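Long-range contact in L-lysine 6-oxidase (Marinomonas mediterranea, PDB 3WEU), which oxidises the epsilon-amino group of L-lysine with a cysteine tryptophylquinone cofactor, releasing ammonium and the hydrogen peroxide that makes it antibacterial: residues S129-D138 with V480-D488. Sequence-based numbering, arbitrary orientation.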
loop_
_atom_site.group_PDB
_atom_site.type_symbol
_atom_site.label_atom_id
_atom_site.label_comp_id
_atom_site.label_asym_id
_atom_site.label_seq_id
_atom_site.Cartn_x
_atom_site.Cartn_y
_atom_site.Cartn_z
ATOM N N SER A 129 -13.237 11.982 -26.922
ATOM C CA SER A 129 -13.788 13.249 -26.521
ATOM C C SER A 129 -14.992 13.112 -25.627
ATOM O O SER A 129 -15.107 13.862 -24.681
ATOM C CB SER A 129 -14.218 14.057 -27.734
ATOM O OG SER A 129 -13.164 14.882 -28.138
ATOM N N SER A 130 -15.899 12.182 -25.923
ATOM C CA SER A 130 -17.103 12.061 -25.135
ATOM C C SER A 130 -16.792 11.505 -23.780
ATOM O O SER A 130 -17.482 11.830 -22.790
ATOM C CB SER A 130 -18.109 11.140 -25.816
ATOM O OG SER A 130 -17.673 9.797 -25.724
ATOM N N GLU A 131 -15.792 10.639 -23.699
ATOM C CA GLU A 131 -15.376 10.086 -22.404
ATOM C C GLU A 131 -14.683 11.182 -21.541
ATOM O O GLU A 131 -14.828 11.211 -20.342
ATOM C CB GLU A 131 -14.374 8.933 -22.563
ATOM C CG GLU A 131 -14.746 7.725 -23.450
ATOM C CD GLU A 131 -13.619 6.660 -23.464
ATOM O OE1 GLU A 131 -12.463 6.906 -23.957
ATOM O OE2 GLU A 131 -13.881 5.574 -22.927
ATOM N N ARG A 132 -13.901 12.034 -22.172
ATOM C CA ARG A 132 -13.312 13.166 -21.452
ATOM C C ARG A 132 -14.407 14.099 -20.980
ATOM O O ARG A 132 -14.350 14.607 -19.904
ATOM C CB ARG A 132 -12.416 14.002 -22.332
ATOM C CG ARG A 132 -11.308 13.293 -23.082
ATOM C CD ARG A 132 -10.268 12.734 -22.178
ATOM N NE ARG A 132 -9.654 13.731 -21.274
ATOM C CZ ARG A 132 -8.989 13.357 -20.206
ATOM N NH1 ARG A 132 -8.806 12.047 -19.981
ATOM N NH2 ARG A 132 -8.490 14.273 -19.352
ATOM N N GLN A 133 -15.403 14.350 -21.794
ATOM C CA GLN A 133 -16.438 15.258 -21.388
ATOM C C GLN A 133 -17.197 14.704 -20.178
ATOM O O GLN A 133 -17.648 15.485 -19.327
ATOM C CB GLN A 133 -17.365 15.666 -22.557
ATOM C CG GLN A 133 -18.475 16.657 -22.176
ATOM C CD GLN A 133 -19.562 16.792 -23.234
ATOM O OE1 GLN A 133 -20.339 15.862 -23.464
ATOM N NE2 GLN A 133 -19.661 17.948 -23.829
ATOM N N SER A 134 -17.266 13.393 -20.005
ATOM C CA SER A 134 -18.085 12.891 -18.920
ATOM C C SER A 134 -17.298 12.952 -17.583
ATOM O O SER A 134 -17.832 12.788 -16.499
ATOM C CB SER A 134 -18.627 11.497 -19.250
ATOM O OG SER A 134 -17.582 10.602 -19.020
ATOM N N LEU A 135 -16.022 13.247 -17.688
ATOM C CA LEU A 135 -15.192 13.444 -16.503
ATOM C C LEU A 135 -15.501 14.785 -15.799
ATOM O O LEU A 135 -15.202 14.932 -14.599
ATOM C CB LEU A 135 -13.691 13.384 -16.892
ATOM C CG LEU A 135 -13.174 11.983 -17.271
ATOM C CD1 LEU A 135 -11.755 12.133 -17.848
ATOM C CD2 LEU A 135 -13.202 11.070 -16.045
ATOM N N ILE A 136 -16.084 15.719 -16.552
ATOM C CA ILE A 136 -16.412 17.025 -16.088
ATOM C C ILE A 136 -17.606 16.857 -15.170
ATOM O O ILE A 136 -18.506 16.034 -15.425
ATOM C CB ILE A 136 -16.849 17.948 -17.239
ATOM C CG1 ILE A 136 -15.732 18.047 -18.265
ATOM C CG2 ILE A 136 -17.266 19.352 -16.785
ATOM C CD1 ILE A 136 -16.034 18.901 -19.435
ATOM N N ILE A 137 -17.640 17.643 -14.090
ATOM C CA ILE A 137 -18.845 17.742 -13.307
ATOM C C ILE A 137 -19.565 18.965 -13.790
ATOM O O ILE A 137 -19.112 20.110 -13.568
ATOM C CB ILE A 137 -18.623 17.849 -11.791
ATOM C CG1 ILE A 137 -17.781 16.707 -11.259
ATOM C CG2 ILE A 137 -19.981 17.835 -11.052
ATOM C CD1 ILE A 137 -17.557 16.733 -9.743
ATOM N N ASP A 138 -20.704 18.733 -14.466
ATOM C CA ASP A 138 -21.480 19.737 -15.098
ATOM C C ASP A 138 -22.983 19.356 -15.033
ATOM O O ASP A 138 -23.448 18.370 -15.667
ATOM C CB ASP A 138 -21.034 19.866 -16.545
ATOM C CG ASP A 138 -21.842 20.876 -17.336
ATOM O OD1 ASP A 138 -22.619 21.676 -16.758
ATOM O OD2 ASP A 138 -21.662 20.933 -18.583
ATOM N N VAL A 480 -26.925 22.489 -25.782
ATOM C CA VAL A 480 -26.868 21.475 -26.863
ATOM C C VAL A 480 -25.587 20.660 -26.890
ATOM O O VAL A 480 -25.632 19.451 -27.102
ATOM C CB VAL A 480 -27.090 22.172 -28.217
ATOM C CG1 VAL A 480 -26.818 21.250 -29.432
ATOM C CG2 VAL A 480 -28.496 22.771 -28.210
ATOM N N ASN A 481 -24.465 21.304 -26.562
ATOM C CA ASN A 481 -23.133 20.706 -26.747
ATOM C C ASN A 481 -22.384 20.295 -25.515
ATOM O O ASN A 481 -21.435 19.517 -25.546
ATOM C CB ASN A 481 -22.329 21.764 -27.490
ATOM C CG ASN A 481 -22.957 22.099 -28.828
ATOM O OD1 ASN A 481 -23.479 23.182 -29.080
ATOM N ND2 ASN A 481 -22.913 21.142 -29.681
ATOM N N GLY A 482 -22.804 20.818 -24.379
ATOM C CA GLY A 482 -22.035 20.616 -23.161
ATOM C C GLY A 482 -20.729 21.387 -23.274
ATOM O O GLY A 482 -20.547 22.268 -24.164
ATOM N N LEU A 483 -19.835 21.084 -22.329
ATOM C CA LEU A 483 -18.614 21.816 -22.194
ATOM C C LEU A 483 -17.513 21.153 -22.977
ATOM O O LEU A 483 -17.623 19.979 -23.295
ATOM C CB LEU A 483 -18.200 21.891 -20.706
ATOM C CG LEU A 483 -19.161 22.741 -19.874
ATOM C CD1 LEU A 483 -18.798 22.573 -18.395
ATOM C CD2 LEU A 483 -19.184 24.225 -20.250
ATOM N N THR A 484 -16.425 21.881 -23.249
ATOM C CA THR A 484 -15.380 21.336 -24.174
ATOM C C THR A 484 -14.192 20.859 -23.340
ATOM O O THR A 484 -13.478 21.672 -22.778
ATOM C CB THR A 484 -14.964 22.389 -25.158
ATOM O OG1 THR A 484 -16.087 23.196 -25.563
ATOM C CG2 THR A 484 -14.176 21.775 -26.379
ATOM N N PRO A 485 -14.015 19.548 -23.173
ATOM C CA PRO A 485 -13.029 19.112 -22.154
ATOM C C PRO A 485 -11.559 19.495 -22.436
ATOM O O PRO A 485 -10.790 19.882 -21.529
ATOM C CB PRO A 485 -13.226 17.575 -22.114
ATOM C CG PRO A 485 -13.924 17.235 -23.413
ATOM C CD PRO A 485 -14.844 18.408 -23.641
ATOM N N GLU A 486 -11.178 19.500 -23.701
ATOM C CA GLU A 486 -9.777 19.678 -24.040
ATOM C C GLU A 486 -9.444 21.117 -24.373
ATOM O O GLU A 486 -8.294 21.431 -24.580
ATOM C CB GLU A 486 -9.351 18.697 -25.170
ATOM C CG GLU A 486 -10.112 18.759 -26.434
ATOM C CD GLU A 486 -11.416 17.949 -26.325
ATOM O OE1 GLU A 486 -11.453 16.650 -26.466
ATOM O OE2 GLU A 486 -12.400 18.654 -26.078
ATOM N N ARG A 487 -10.420 22.021 -24.379
ATOM C CA ARG A 487 -10.209 23.384 -24.830
ATOM C C ARG A 487 -9.422 24.199 -23.785
ATOM O O ARG A 487 -9.870 24.328 -22.633
ATOM C CB ARG A 487 -11.532 24.100 -25.092
ATOM C CG ARG A 487 -11.407 25.537 -25.499
ATOM C CD ARG A 487 -12.734 26.176 -25.861
ATOM N NE ARG A 487 -12.618 27.565 -26.270
ATOM C CZ ARG A 487 -12.510 28.573 -25.407
ATOM N NH1 ARG A 487 -12.496 28.284 -24.091
ATOM N NH2 ARG A 487 -12.399 29.822 -25.818
ATOM N N ASP A 488 -8.294 24.750 -24.203
ATOM C CA ASP A 488 -7.560 25.718 -23.398
ATOM C C ASP A 488 -7.951 27.131 -23.789
ATOM O O ASP A 488 -7.614 27.645 -24.837
ATOM C CB ASP A 488 -6.075 25.524 -23.571
ATOM C CG ASP A 488 -5.254 26.374 -22.587
ATOM O OD1 ASP A 488 -5.855 27.215 -21.878
ATOM O OD2 ASP A 488 -4.041 26.181 -22.515
HETATM O O HOH W 1 -20.197 19.182 -20.107
#
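The CA atoms of Q133 and P485 are the nearest pair, 5.2 Å apart, where the short helix 129-134 rests on the loop that follows helix 475-481. P485 presses its ring against the helix: CB and CG both lie 3.7 Å from R132 CB, while CG and CD meet Q133 CB, a compact apolar wedge that fits close to a helical backbone. Q133 supplies the polar grip. With CG anti to the backbone N (chi1 -179°) and the chain extended beyond it, its amide reaches the loop carbonyls. Q133 NE2 spends both hydrogens near its own plane, in a nearly straight bond to L483 O (2.9 Å, 174°). The second, more bent, runs from Q133 NE2 to a lone pair of N481 O (2.9 Å). Between these acceptors G482 leaves the helix with positive phi, a conformation glycine adopts easily, its CA 3.6 Å from Q133 NE2. The contact joins the N-terminal and C-terminal family regions of the oxidase, at the start of strand 137-145 of its large mixed sheet. Further along the chain, I136 CD1 packs on L483 CB (3.9 Å), apolar branches suiting this buried spot, and L483 CD1 reaches D138 OD2 at 3.3 Å. That buried carboxylate is satisfied by Y162, H88 and a water bound to L483 N. At the far end, S129 OG, a short hydroxyl able to donate, meets E486 OE1 (3.0 Å) from above the carboxylate plane.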